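Local coordinates for DNA polymerase III beta subunit (Streptococcus pyogenes, PDB 2AVT), which probably encircles duplex DNA as a dimeric sliding ring that tethers the replicative polymerase to its template, at residues G288-E293 with I327-T332; Q3-R8 with S93-E98. One frame throughout, in Å; residues are numbered along the deposited sequence.

Contact 1. Residues G288-E293 with I327-T332; sequences GTVKLE and ISFNPT
Val290 and Phe329 both set their first branch between the backbone N and the carbonyl carbon (CG1 of Val290 at chi1 64°, CG of Phe329 at 54°), which swings the two side chains alongside each other on one face of an antiparallel strand pair. The valine methyl CG1 then rests over the phenylalanine ring, 3.5 Å from its centroid, in a CH-pi contact. Leu292 CB meets the same ring at its edge, 4.0 Å from CE2. Pro331 CG presses on Val290 CB at 3.4 Å, a tight fit just past the strand end. The backbones join through two hydrogen-bonded pairs, Val290 with Phe329 and Leu292 with Ile327; the shortest bond, Leu292 N to Ile327 O, is 2.7 Å. A water bridges the hydroxyls of Thr289 and Ser328, 2.6 Å from Thr289 OG1 and 2.8 Å from Ser328 OG. Strand 325-329 ends, within this chain, a four-stranded antiparallel sheet of the C-terminal domain of the sliding-ring subunit, with 290-295 next inward and hydrogen-bonded in turn to 298-305. Helix 268-282 packs Ala278 on Val290 and Ser282 on Pro331, and the ring of Phe357 meets that of Phe329.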
loop_
_atom_site.group_PDB
_atom_site.type_symbol
_atom_site.label_atom_id
_atom_site.label_comp_id
_atom_site.label_asym_id
_atom_site.label_seq_id
_atom_site.Cartn_x
_atom_site.Cartn_y
_atom_site.Cartn_z
ATOM N N GLY A 288 -24.184 -13.276 5.462
ATOM C CA GLY A 288 -23.735 -14.332 6.353
ATOM C C GLY A 288 -23.720 -13.863 7.794
ATOM O O GLY A 288 -23.480 -12.687 8.068
ATOM N N THR A 289 -23.969 -14.779 8.722
ATOM C CA THR A 289 -23.993 -14.420 10.132
ATOM C C THR A 289 -23.271 -15.433 11.007
ATOM O O THR A 289 -22.951 -16.539 10.573
ATOM C CB THR A 289 -25.435 -14.316 10.649
ATOM O OG1 THR A 289 -26.051 -15.610 10.593
ATOM C CG2 THR A 289 -26.236 -13.345 9.804
ATOM N N VAL A 290 -23.009 -15.031 12.243
ATOM C CA VAL A 290 -22.362 -15.907 13.210
ATOM C C VAL A 290 -23.440 -16.226 14.238
ATOM O O VAL A 290 -24.347 -15.422 14.461
ATOM C CB VAL A 290 -21.167 -15.216 13.905
ATOM C CG1 VAL A 290 -21.650 -14.031 14.721
ATOM C CG2 VAL A 290 -20.426 -16.213 14.775
ATOM N N LYS A 291 -23.347 -17.398 14.855
ATOM C CA LYS A 291 -24.328 -17.831 15.843
ATOM C C LYS A 291 -23.686 -17.971 17.213
ATOM O O LYS A 291 -22.807 -18.807 17.417
ATOM C CB LYS A 291 -24.929 -19.167 15.410
ATOM C CG LYS A 291 -25.999 -19.733 16.323
ATOM C CD LYS A 291 -26.523 -21.034 15.730
ATOM C CE LYS A 291 -27.607 -21.665 16.581
ATOM N NZ LYS A 291 -28.073 -22.947 15.976
ATOM N N LEU A 292 -24.130 -17.151 18.156
ATOM C CA LEU A 292 -23.581 -17.190 19.501
ATOM C C LEU A 292 -24.502 -17.992 20.414
ATOM O O LEU A 292 -25.668 -17.644 20.590
ATOM C CB LEU A 292 -23.418 -15.762 20.029
ATOM C CG LEU A 292 -22.408 -15.529 21.155
ATOM C CD1 LEU A 292 -21.039 -16.021 20.726
ATOM C CD2 LEU A 292 -22.354 -14.044 21.487
ATOM N N GLU A 293 -23.968 -19.071 20.979
ATOM C CA GLU A 293 -24.725 -19.936 21.879
ATOM C C GLU A 293 -24.237 -19.780 23.314
ATOM O O GLU A 293 -23.155 -20.243 23.676
ATOM C CB GLU A 293 -24.607 -21.396 21.433
ATOM C CG GLU A 293 -25.545 -21.758 20.282
ATOM C CD GLU A 293 -25.189 -23.070 19.604
ATOM O OE1 GLU A 293 -24.769 -24.017 20.302
ATOM O OE2 GLU A 293 -25.341 -23.156 18.365
ATOM N N ILE A 327 -27.952 -16.223 19.860
ATOM C CA ILE A 327 -28.220 -15.055 19.034
ATOM C C ILE A 327 -27.342 -15.019 17.778
ATOM O O ILE A 327 -26.203 -15.490 17.779
ATOM C CB ILE A 327 -28.067 -13.745 19.866
ATOM C CG1 ILE A 327 -28.580 -12.549 19.061
ATOM C CG2 ILE A 327 -26.626 -13.550 20.279
ATOM C CD1 ILE A 327 -28.785 -11.290 19.884
ATOM N N SER A 328 -27.903 -14.483 16.699
ATOM C CA SER A 328 -27.203 -14.396 15.421
ATOM C C SER A 328 -27.089 -12.950 14.967
ATOM O O SER A 328 -28.058 -12.197 15.012
ATOM C CB SER A 328 -27.951 -15.206 14.355
ATOM O OG SER A 328 -27.870 -16.596 14.615
ATOM N N PHE A 329 -25.906 -12.579 14.495
ATOM C CA PHE A 329 -25.664 -11.214 14.058
ATOM C C PHE A 329 -24.527 -11.174 13.032
ATOM O O PHE A 329 -23.747 -12.116 12.918
ATOM C CB PHE A 329 -25.288 -10.377 15.279
ATOM C CG PHE A 329 -24.139 -10.953 16.068
ATOM C CD1 PHE A 329 -22.828 -10.638 15.747
ATOM C CD2 PHE A 329 -24.370 -11.842 17.103
ATOM C CE1 PHE A 329 -21.766 -11.201 16.443
ATOM C CE2 PHE A 329 -23.312 -12.408 17.801
ATOM C CZ PHE A 329 -22.008 -12.085 17.468
ATOM N N ASN A 330 -24.434 -10.081 12.285
ATOM C CA ASN A 330 -23.367 -9.943 11.304
ATOM C C ASN A 330 -22.064 -9.644 12.047
ATOM O O ASN A 330 -21.900 -8.568 12.607
ATOM C CB ASN A 330 -23.692 -8.811 10.330
ATOM C CG ASN A 330 -22.569 -8.553 9.344
ATOM O OD1 ASN A 330 -21.517 -8.035 9.710
ATOM N ND2 ASN A 330 -22.785 -8.927 8.084
ATOM N N PRO A 331 -21.119 -10.595 12.049
ATOM C CA PRO A 331 -19.811 -10.492 12.713
ATOM C C PRO A 331 -19.007 -9.198 12.487
ATOM O O PRO A 331 -18.416 -8.665 13.432
ATOM C CB PRO A 331 -19.065 -11.721 12.200
ATOM C CG PRO A 331 -20.155 -12.699 11.925
ATOM C CD PRO A 331 -21.217 -11.847 11.280
ATOM N N THR A 332 -18.969 -8.704 11.250
ATOM C CA THR A 332 -18.225 -7.477 10.943
ATOM C C THR A 332 -18.574 -6.349 11.911
ATOM O O THR A 332 -17.717 -5.562 12.300
ATOM C CB THR A 332 -18.516 -6.973 9.517
ATOM O OG1 THR A 332 -18.061 -7.942 8.568
ATOM C CG2 THR A 332 -17.798 -5.657 9.263
HETATM O O HOH W 1 -26.507 -17.512 12.317
#

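Contact 2. Residues Q3-R8 with S93-E98; sequences QFSINR and SINVKE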
loop_
_atom_site.group_PDB
_atom_site.type_symbol
_atom_site.label_atom_id
_atom_site.label_comp_id
_atom_site.label_asym_id
_atom_site.label_seq_id
_atom_site.Cartn_x
_atom_site.Cartn_y
_atom_site.Cartn_z
ATOM N N GLN A 3 8.256 36.030 -2.135
ATOM C CA GLN A 3 9.674 35.761 -1.966
ATOM C C GLN A 3 9.979 35.342 -0.540
ATOM O O GLN A 3 9.871 36.143 0.394
ATOM C CB GLN A 3 10.533 36.972 -2.313
ATOM C CG GLN A 3 12.004 36.755 -1.947
ATOM C CD GLN A 3 12.941 36.939 -3.125
ATOM O OE1 GLN A 3 12.963 38.000 -3.753
ATOM N NE2 GLN A 3 13.719 35.904 -3.432
ATOM N N PHE A 4 10.357 34.081 -0.373
ATOM C CA PHE A 4 10.699 33.571 0.945
ATOM C C PHE A 4 11.583 32.339 0.812
ATOM O O PHE A 4 11.603 31.687 -0.235
ATOM C CB PHE A 4 9.421 33.255 1.753
ATOM C CG PHE A 4 8.638 32.052 1.262
ATOM C CD1 PHE A 4 7.632 32.194 0.312
ATOM C CD2 PHE A 4 8.883 30.783 1.781
ATOM C CE1 PHE A 4 6.879 31.098 -0.110
ATOM C CE2 PHE A 4 8.132 29.685 1.361
ATOM C CZ PHE A 4 7.130 29.844 0.416
ATOM N N SER A 5 12.330 32.051 1.870
ATOM C CA SER A 5 13.213 30.896 1.931
ATOM C C SER A 5 12.695 30.073 3.089
ATOM O O SER A 5 12.310 30.619 4.120
ATOM C CB SER A 5 14.655 31.329 2.206
ATOM O OG SER A 5 15.159 32.097 1.125
ATOM N N ILE A 6 12.702 28.761 2.942
ATOM C CA ILE A 6 12.180 27.927 4.000
ATOM C C ILE A 6 12.927 26.623 4.086
ATOM O O ILE A 6 13.553 26.189 3.118
ATOM C CB ILE A 6 10.672 27.637 3.750
ATOM C CG1 ILE A 6 10.038 26.976 4.971
ATOM C CG2 ILE A 6 10.507 26.716 2.543
ATOM C CD1 ILE A 6 8.520 26.894 4.877
ATOM N N ASN A 7 12.863 26.005 5.260
ATOM C CA ASN A 7 13.494 24.717 5.501
ATOM C C ASN A 7 12.629 23.689 4.757
ATOM O O ASN A 7 11.405 23.684 4.910
ATOM C CB ASN A 7 13.508 24.433 7.005
ATOM C CG ASN A 7 13.968 23.030 7.334
ATOM O OD1 ASN A 7 13.239 22.065 7.124
ATOM N ND2 ASN A 7 15.188 22.910 7.850
ATOM N N ARG A 8 13.265 22.830 3.959
ATOM C CA ARG A 8 12.557 21.821 3.159
ATOM C C ARG A 8 11.696 20.859 3.983
ATOM O O ARG A 8 10.522 20.629 3.672
ATOM C CB ARG A 8 13.574 21.022 2.320
ATOM C CG ARG A 8 12.972 20.073 1.277
ATOM C CD ARG A 8 14.075 19.202 0.637
ATOM N NE ARG A 8 14.811 18.488 1.681
ATOM C CZ ARG A 8 15.967 17.849 1.515
ATOM N NH1 ARG A 8 16.556 17.813 0.324
ATOM N NH2 ARG A 8 16.547 17.268 2.561
ATOM N N SER A 93 17.437 23.817 2.357
ATOM C CA SER A 93 16.628 25.019 2.256
ATOM C C SER A 93 16.210 25.354 0.835
ATOM O O SER A 93 16.951 25.140 -0.125
ATOM C CB SER A 93 17.353 26.220 2.880
ATOM O OG SER A 93 18.657 26.367 2.356
ATOM N N ILE A 94 15.006 25.895 0.720
ATOM C CA ILE A 94 14.441 26.252 -0.565
ATOM C C ILE A 94 14.083 27.718 -0.631
ATOM O O ILE A 94 13.512 28.273 0.311
ATOM C CB ILE A 94 13.166 25.435 -0.840
ATOM C CG1 ILE A 94 13.503 23.947 -0.830
ATOM C CG2 ILE A 94 12.565 25.831 -2.177
ATOM C CD1 ILE A 94 12.312 23.052 -1.000
ATOM N N ASN A 95 14.423 28.343 -1.748
ATOM C CA ASN A 95 14.106 29.740 -1.962
ATOM C C ASN A 95 12.968 29.747 -2.968
ATOM O O ASN A 95 13.043 29.075 -3.996
ATOM C CB ASN A 95 15.313 30.485 -2.523
ATOM C CG ASN A 95 15.124 31.986 -2.508
ATOM O OD1 ASN A 95 14.443 32.551 -3.362
ATOM N ND2 ASN A 95 15.722 32.644 -1.522
ATOM N N VAL A 96 11.912 30.490 -2.654
ATOM C CA VAL A 96 10.733 30.581 -3.503
ATOM C C VAL A 96 10.573 32.010 -3.973
ATOM O O VAL A 96 10.378 32.909 -3.161
ATOM C CB VAL A 96 9.468 30.176 -2.731
ATOM C CG1 VAL A 96 8.274 30.149 -3.670
ATOM C CG2 VAL A 96 9.673 28.821 -2.077
ATOM N N LYS A 97 10.659 32.222 -5.281
ATOM C CA LYS A 97 10.541 33.565 -5.828
ATOM C C LYS A 97 9.555 33.627 -6.977
ATOM O O LYS A 97 9.739 32.966 -7.997
ATOM C CB LYS A 97 11.913 34.066 -6.299
ATOM C CG LYS A 97 11.946 35.533 -6.710
ATOM C CD LYS A 97 13.387 35.980 -6.997
ATOM C CE LYS A 97 13.506 37.496 -7.086
ATOM N NZ LYS A 97 14.924 37.949 -6.902
ATOM N N GLU A 98 8.505 34.420 -6.809
ATOM C CA GLU A 98 7.509 34.568 -7.857
ATOM C C GLU A 98 8.012 35.565 -8.883
ATOM O O GLU A 98 8.646 36.561 -8.532
ATOM C CB GLU A 98 6.177 35.060 -7.275
ATOM C CG GLU A 98 5.213 35.637 -8.315
ATOM C CD GLU A 98 3.896 36.116 -7.704
ATOM O OE1 GLU A 98 3.872 36.428 -6.491
ATOM O OE2 GLU A 98 2.887 36.196 -8.437
#
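Gln3 and Lys97 form a non-hydrogen-bonded pair of two antiparallel strands, and the Gln3 side chain reaches along Lys97 and over to Asn95. Its CB lies nearest the backbone O of Val96. CG stands anti to the backbone N, and a bend at chi2 (124°) turns the amide along the lysine chain. CD then sits 4.0 Å from Lys97 CG, and NE2 lies 3.6 Å from Lys97 CD, covering the methylenes. At the tip, OE1 comes within 3.4 Å of Lys97 CE, while NE2 gives a weak, bent hydrogen bond to Asn95 OD1 (3.4 Å). The two amide planes are turned 75° against each other, far from coplanar. Farther along this face Ser5 OG and Asn95 ND2 are 2.8 Å apart.

The strands belong to the N-terminal domain of this sliding-ring subunit, where 3-7 lies between 67-71 and 93-99 in an antiparallel sheet. Gln3, Ser5 and Asn7 make backbone hydrogen bonds to 67-71 or the residue just before it, while Phe4 and Ile6 pair with Val96 and Ile94.

The opposite face is apolar. Val96 lies alongside Phe4, with its CB over the ring 4.0 Å from the centroid and CG2 3.7 Å from CZ. Where strand 3-7 gives way to helix 8-18, Asn7 is the N-cap, its OD1 accepting from Leu10 N. The aliphatic part of Arg8 crosses Ile94 at about a right angle, CG 3.8 Å from CD1, and its guanidinium continues to the carbonyl O of Leu89 through NH1.

Overall arrangement
Contact 1 and contact 2 lie on opposite sides of the chain's centre, their own centres 58 Å apart and their nearest atoms about 39 Å apart, so neither touches the other. They follow in series: 3-8 with 93-98 closes within the N-terminal domain before 288-293 with 327-332 opens within the C-terminal one. Each joins two antiparallel strands and runs from a strand into a helix, 8-18 in contact 2 and 331-339 in contact 1, consistent with the related domains of the sliding ring. The second chain of the assembly touches neither contact; the two segments of each lie within one domain, with the central domain between them in sequence.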